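Local coordinates for protein aspartate-semialdehyde dehydrogenase 2 (Vibrio cholerae, PDB 2R00) that catalyses the NADPH-dependent reductive dephosphorylation of L-aspartyl-4-phosphate to L-aspartate-semialdehyde, a step in lysine, methionine and threonine biosynthesis, at residues 209-217 with 229-237. Sequence-based numbering, arbitrary orientation.
Sequences YTKEEMKMV and IMVNPTCVR
The start of helix 211-223 packs here on strand 230-238, which within the chain is an outer strand of the six-stranded mixed sheet of the dimerisation domain, with Glu213 gripping Cys235. The helix start and the strand segment run in roughly opposite directions, their axes at 143°, with a closest approach of 7.7 Å. Thr210 is the N-cap and forms a capping box with Glu213: Glu213 N donates to Thr210 OG1, and Thr210 N returns a 2.9 Å bond to Glu213 OE1. The other carboxylate oxygen reaches the strand. Cys235 N donates to Glu213 OE2 over 2.9 Å, almost straight at 169°, on the anti side and slightly out of the carboxylate plane. Arg296 of the second subunit forms a salt bridge with OE1, so one buried carboxylate ties together the helix start, the strand and the dimer interface. CG of Glu213 lies anti to its carbonyl carbon (chi1 -70°), and the extended chain beyond it carries the carboxylate across to the strand while CG rests 3.4 Å from Cys235 SG. Pro233 fills the middle of the contact. Its CD touches Val217 CG2 at 3.6 Å, and its CG packs on Met216 CB. The Tyr209 side chain crosses Pro233 at about a right angle and brings CE2 to 3.9 Å from Pro233 CD. Val217 and Val231 lie alongside each other, pointing opposite ways, with Val217 CG2 against Val231 CB. Tyr209 OH bonds to Asn299 O of the second subunit, and Asn232 OD1 accepts from Ile301 N of that subunit. At the other end Glu212 OE1 bonds to Gln158, like Arg237 a predicted substrate-binding residue, so this end probably lies beside the substrate site. Glu212 OE2 lies 3.6 Å from Cys235 CB. On the Tyr209 side, Pro233 O meets the ring edge in plane, 3.3 Å from Tyr209 CE2.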
ATOM      1  N   TYR A 209      12.235   7.781   9.521  1.00 28.60           N
ATOM      2  CA  TYR A 209      12.309   6.468   8.886  1.00 27.54           C
ATOM      3  C   TYR A 209      12.923   5.459   9.837  1.00 27.71           C
ATOM      4  O   TYR A 209      13.791   5.802  10.661  1.00 27.76           O
ATOM      5  CB  TYR A 209      13.108   6.532   7.583  1.00 27.08           C
ATOM      6  CG  TYR A 209      12.405   7.307   6.500  1.00 26.04           C
ATOM      7  CD1 TYR A 209      12.493   8.697   6.444  1.00 25.00           C
ATOM      8  CD2 TYR A 209      11.631   6.655   5.539  1.00 25.22           C
ATOM      9  CE1 TYR A 209      11.843   9.424   5.457  1.00 25.16           C
ATOM     10  CE2 TYR A 209      10.974   7.373   4.541  1.00 24.49           C
ATOM     11  CZ  TYR A 209      11.079   8.757   4.509  1.00 26.44           C
ATOM     12  OH  TYR A 209      10.436   9.480   3.529  1.00 25.42           O
ATOM     13  N   THR A 210      12.463   4.218   9.719  1.00 27.07           N
ATOM     14  CA  THR A 210      12.968   3.109  10.518  1.00 26.76           C
ATOM     15  C   THR A 210      14.316   2.598  10.005  1.00 26.97           C
ATOM     16  O   THR A 210      14.638   2.762   8.819  1.00 26.67           O
ATOM     17  CB  THR A 210      11.991   1.931  10.505  1.00 26.80           C
ATOM     18  OG1 THR A 210      11.935   1.367   9.186  1.00 26.17           O
ATOM     19  CG2 THR A 210      10.585   2.387  10.947  1.00 25.96           C
ATOM     20  N   LYS A 211      15.069   1.957  10.900  1.00 26.59           N
ATOM     21  CA  LYS A 211      16.414   1.456  10.610  1.00 26.90           C
ATOM     22  C   LYS A 211      16.398   0.642   9.337  1.00 26.70           C
ATOM     23  O   LYS A 211      16.978   0.335   7.957  1.00 28.34           O
ATOM     24  CB  LYS A 211      16.927   0.567  11.743  1.00 27.20           C
ATOM     25  N   GLU A 212      14.974  -0.705   8.986  1.00 29.78           N
ATOM     26  CA  GLU A 212      14.617  -1.494   7.781  1.00 30.13           C
ATOM     27  C   GLU A 212      14.448  -0.559   6.587  1.00 28.48           C
ATOM     28  O   GLU A 212      14.948  -0.854   5.507  1.00 28.84           O
ATOM     29  CB  GLU A 212      13.350  -2.298   8.044  1.00 30.12           C
ATOM     30  CG  GLU A 212      13.004  -3.336   6.986  1.00 32.18           C
ATOM     31  CD  GLU A 212      11.696  -4.061   7.293  1.00 32.92           C
ATOM     32  OE1 GLU A 212      11.455  -5.132   6.686  1.00 37.30           O
ATOM     33  OE2 GLU A 212      10.914  -3.568   8.145  1.00 35.75           O
ATOM     34  N   GLU A 213      13.769   0.569   6.790  1.00 26.98           N
ATOM     35  CA  GLU A 213      13.475   1.491   5.689  1.00 25.93           C
ATOM     36  C   GLU A 213      14.757   2.121   5.167  1.00 24.89           C
ATOM     37  O   GLU A 213      14.969   2.161   3.969  1.00 24.64           O
ATOM     38  CB  GLU A 213      12.444   2.556   6.086  1.00 26.08           C
ATOM     39  CG  GLU A 213      11.021   1.989   6.273  1.00 25.74           C
ATOM     40  CD  GLU A 213      10.069   2.895   7.064  1.00 25.95           C
ATOM     41  OE1 GLU A 213      10.476   3.972   7.558  1.00 23.54           O
ATOM     42  OE2 GLU A 213       8.886   2.520   7.171  1.00 25.42           O
ATOM     43  N   MET A 214      15.614   2.604   6.068  1.00 24.29           N
ATOM     44  CA  MET A 214      16.899   3.182   5.663  1.00 23.14           C
ATOM     45  C   MET A 214      17.758   2.154   4.934  1.00 22.85           C
ATOM     46  O   MET A 214      18.482   2.489   3.997  1.00 22.29           O
ATOM     47  CB  MET A 214      17.652   3.751   6.876  1.00 23.52           C
ATOM     48  CG  MET A 214      17.115   5.096   7.374  1.00 23.22           C
ATOM     49  SD  MET A 214      16.692   6.296   6.079  1.00 27.52           S
ATOM     50  CE  MET A 214      18.217   6.519   5.130  1.00 26.88           C
ATOM     51  N   LYS A 215      17.676   0.899   5.362  1.00 22.17           N
ATOM     52  CA  LYS A 215      18.459  -0.158   4.720  1.00 22.73           C
ATOM     53  C   LYS A 215      18.068  -0.344   3.264  1.00 22.52           C
ATOM     54  O   LYS A 215      18.928  -0.570   2.420  1.00 21.89           O
ATOM     55  CB  LYS A 215      18.361  -1.468   5.498  1.00 23.15           C
ATOM     56  CG  LYS A 215      19.343  -1.532   6.662  1.00 23.92           C
ATOM     57  CD  LYS A 215      18.946  -2.518   7.742  1.00 28.43           C
ATOM     58  CE  LYS A 215      18.164  -3.702   7.206  1.00 30.47           C
ATOM     59  NZ  LYS A 215      19.003  -4.685   6.488  1.00 35.23           N
ATOM     60  N   MET A 216      16.774  -0.199   2.972  1.00 22.82           N
ATOM     61  CA  MET A 216      16.271  -0.246   1.604  1.00 23.43           C
ATOM     62  C   MET A 216      16.814   0.906   0.757  1.00 22.87           C
ATOM     63  O   MET A 216      17.199   0.711  -0.397  1.00 22.61           O
ATOM     64  CB  MET A 216      14.744  -0.255   1.613  1.00 23.65           C
ATOM     65  CG  MET A 216      14.097  -0.479   0.261  1.00 24.85           C
ATOM     66  SD  MET A 216      12.406  -1.158   0.376  1.00 26.13           S
ATOM     67  CE  MET A 216      12.306  -1.860  -1.265  1.00 25.46           C
ATOM     68  N   VAL A 217      16.865   2.103   1.339  1.00 22.05           N
ATOM     69  CA  VAL A 217      17.465   3.248   0.675  1.00 21.07           C
ATOM     70  C   VAL A 217      18.893   2.929   0.268  1.00 20.74           C
ATOM     71  O   VAL A 217      19.273   3.120  -0.875  1.00 19.92           O
ATOM     72  CB  VAL A 217      17.490   4.493   1.598  1.00 21.32           C
ATOM     73  CG1 VAL A 217      18.222   5.644   0.912  1.00 20.79           C
ATOM     74  CG2 VAL A 217      16.078   4.913   2.000  1.00 19.70           C
ATOM     75  N   ILE A 229      19.829   9.267  -6.516  1.00 33.73           N
ATOM     76  CA  ILE A 229      18.460   8.748  -6.451  1.00 33.09           C
ATOM     77  C   ILE A 229      17.954   8.799  -5.023  1.00 31.96           C
ATOM     78  O   ILE A 229      18.535   8.194  -4.117  1.00 32.08           O
ATOM     79  CB  ILE A 229      18.303   7.315  -6.977  1.00 32.99           C
ATOM     80  CG1 ILE A 229      18.969   7.157  -8.339  1.00 34.13           C
ATOM     81  CG2 ILE A 229      16.828   6.975  -7.112  1.00 33.59           C
ATOM     82  CD1 ILE A 229      18.831   5.752  -8.928  1.00 33.23           C
ATOM     83  N   MET A 230      16.867   9.532  -4.829  1.00 31.10           N
ATOM     84  CA  MET A 230      16.210   9.560  -3.529  1.00 30.41           C
ATOM     85  C   MET A 230      15.195   8.423  -3.426  1.00 29.04           C
ATOM     86  O   MET A 230      14.460   8.137  -4.374  1.00 28.94           O
ATOM     87  CB  MET A 230      15.587  10.932  -3.267  1.00 30.43           C
ATOM     88  CG  MET A 230      16.635  12.073  -3.142  1.00 34.19           C
ATOM     89  SD  MET A 230      17.773  11.945  -1.720  1.00 40.39           S
ATOM     90  CE  MET A 230      19.246  11.244  -2.482  1.00 38.66           C
ATOM     91  N   VAL A 231      15.196   7.763  -2.273  1.00 28.02           N
ATOM     92  CA  VAL A 231      14.342   6.612  -2.018  1.00 26.55           C
ATOM     93  C   VAL A 231      13.629   6.848  -0.692  1.00 25.95           C
ATOM     94  O   VAL A 231      14.263   7.119   0.327  1.00 25.71           O
ATOM     95  CB  VAL A 231      15.153   5.296  -1.930  1.00 26.57           C
ATOM     96  CG1 VAL A 231      14.207   4.094  -1.861  1.00 25.55           C
ATOM     97  CG2 VAL A 231      16.139   5.159  -3.119  1.00 24.99           C
ATOM     98  N   ASN A 232      12.310   6.747  -0.713  1.00 25.23           N
ATOM     99  CA  ASN A 232      11.494   6.999   0.472  1.00 24.61           C
ATOM    100  C   ASN A 232      10.591   5.798   0.758  1.00 24.50           C
ATOM    101  O   ASN A 232       9.470   5.729   0.248  1.00 24.10           O
ATOM    102  CB  ASN A 232      10.688   8.281   0.241  1.00 24.39           C
ATOM    103  CG  ASN A 232      11.584   9.467  -0.097  1.00 23.67           C
ATOM    104  OD1 ASN A 232      12.408   9.863   0.715  1.00 23.92           O
ATOM    105  ND2 ASN A 232      11.455  10.002  -1.308  1.00 22.12           N
ATOM    106  N   PRO A 233      11.102   4.811   1.521  1.00 24.86           N
ATOM    107  CA  PRO A 233      10.334   3.604   1.794  1.00 25.06           C
ATOM    108  C   PRO A 233       9.443   3.688   3.030  1.00 25.71           C
ATOM    109  O   PRO A 233       9.771   4.387   4.008  1.00 25.83           O
ATOM    110  CB  PRO A 233      11.422   2.534   2.030  1.00 25.15           C
ATOM    111  CG  PRO A 233      12.751   3.239   1.840  1.00 25.01           C
ATOM    112  CD  PRO A 233      12.445   4.694   2.102  1.00 24.68           C
ATOM    113  N   THR A 234       8.326   2.966   2.965  1.00 25.81           N
ATOM    114  CA  THR A 234       7.467   2.713   4.109  1.00 26.23           C
ATOM    115  C   THR A 234       7.302   1.203   4.207  1.00 26.95           C
ATOM    116  O   THR A 234       6.739   0.569   3.317  1.00 26.69           O
ATOM    117  CB  THR A 234       6.098   3.405   3.964  1.00 25.96           C
ATOM    118  OG1 THR A 234       6.298   4.804   3.748  1.00 25.92           O
ATOM    119  CG2 THR A 234       5.263   3.223   5.242  1.00 26.42           C
ATOM    120  N   CYS A 235       7.842   0.623   5.273  1.00 28.18           N
ATOM    121  CA  CYS A 235       7.824  -0.817   5.436  1.00 29.51           C
ATOM    122  C   CYS A 235       6.733  -1.157   6.433  1.00 30.40           C
ATOM    123  O   CYS A 235       6.856  -0.883   7.628  1.00 30.81           O
ATOM    124  CB  CYS A 235       9.208  -1.328   5.859  1.00 29.54           C
ATOM    125  SG  CYS A 235      10.466  -0.963   4.579  1.00 31.36           S
ATOM    126  N   VAL A 236       5.653  -1.730   5.907  1.00 31.23           N
ATOM    127  CA  VAL A 236       4.407  -1.916   6.637  1.00 32.29           C
ATOM    128  C   VAL A 236       4.187  -3.382   6.981  1.00 32.87           C
ATOM    129  O   VAL A 236       4.415  -4.276   6.155  1.00 32.97           O
ATOM    130  CB  VAL A 236       3.210  -1.368   5.802  1.00 32.33           C
ATOM    131  CG1 VAL A 236       1.887  -1.796   6.383  1.00 33.05           C
ATOM    132  CG2 VAL A 236       3.270   0.142   5.740  1.00 33.09           C
ATOM    133  N   ARG A 237       3.760  -3.635   8.212  1.00 33.47           N
ATOM    134  CA  ARG A 237       3.403  -4.990   8.589  1.00 34.13           C
ATOM    135  C   ARG A 237       1.893  -5.141   8.491  1.00 33.96           C
ATOM    136  O   ARG A 237       1.133  -4.270   8.947  1.00 33.57           O
ATOM    137  CB  ARG A 237       3.903  -5.319   9.988  1.00 34.71           C
ATOM    138  CG  ARG A 237       4.821  -6.522  10.005  1.00 37.63           C
ATOM    139  CD  ARG A 237       6.284  -6.149   9.825  1.00 41.08           C
ATOM    140  NE  ARG A 237       7.063  -7.215   9.178  1.00 44.13           N
ATOM    141  CZ  ARG A 237       7.520  -8.321   9.777  1.00 46.31           C
ATOM    142  NH1 ARG A 237       7.273  -8.553  11.063  1.00 47.18           N
ATOM    143  NH2 ARG A 237       8.219  -9.216   9.081  1.00 46.12           N
TER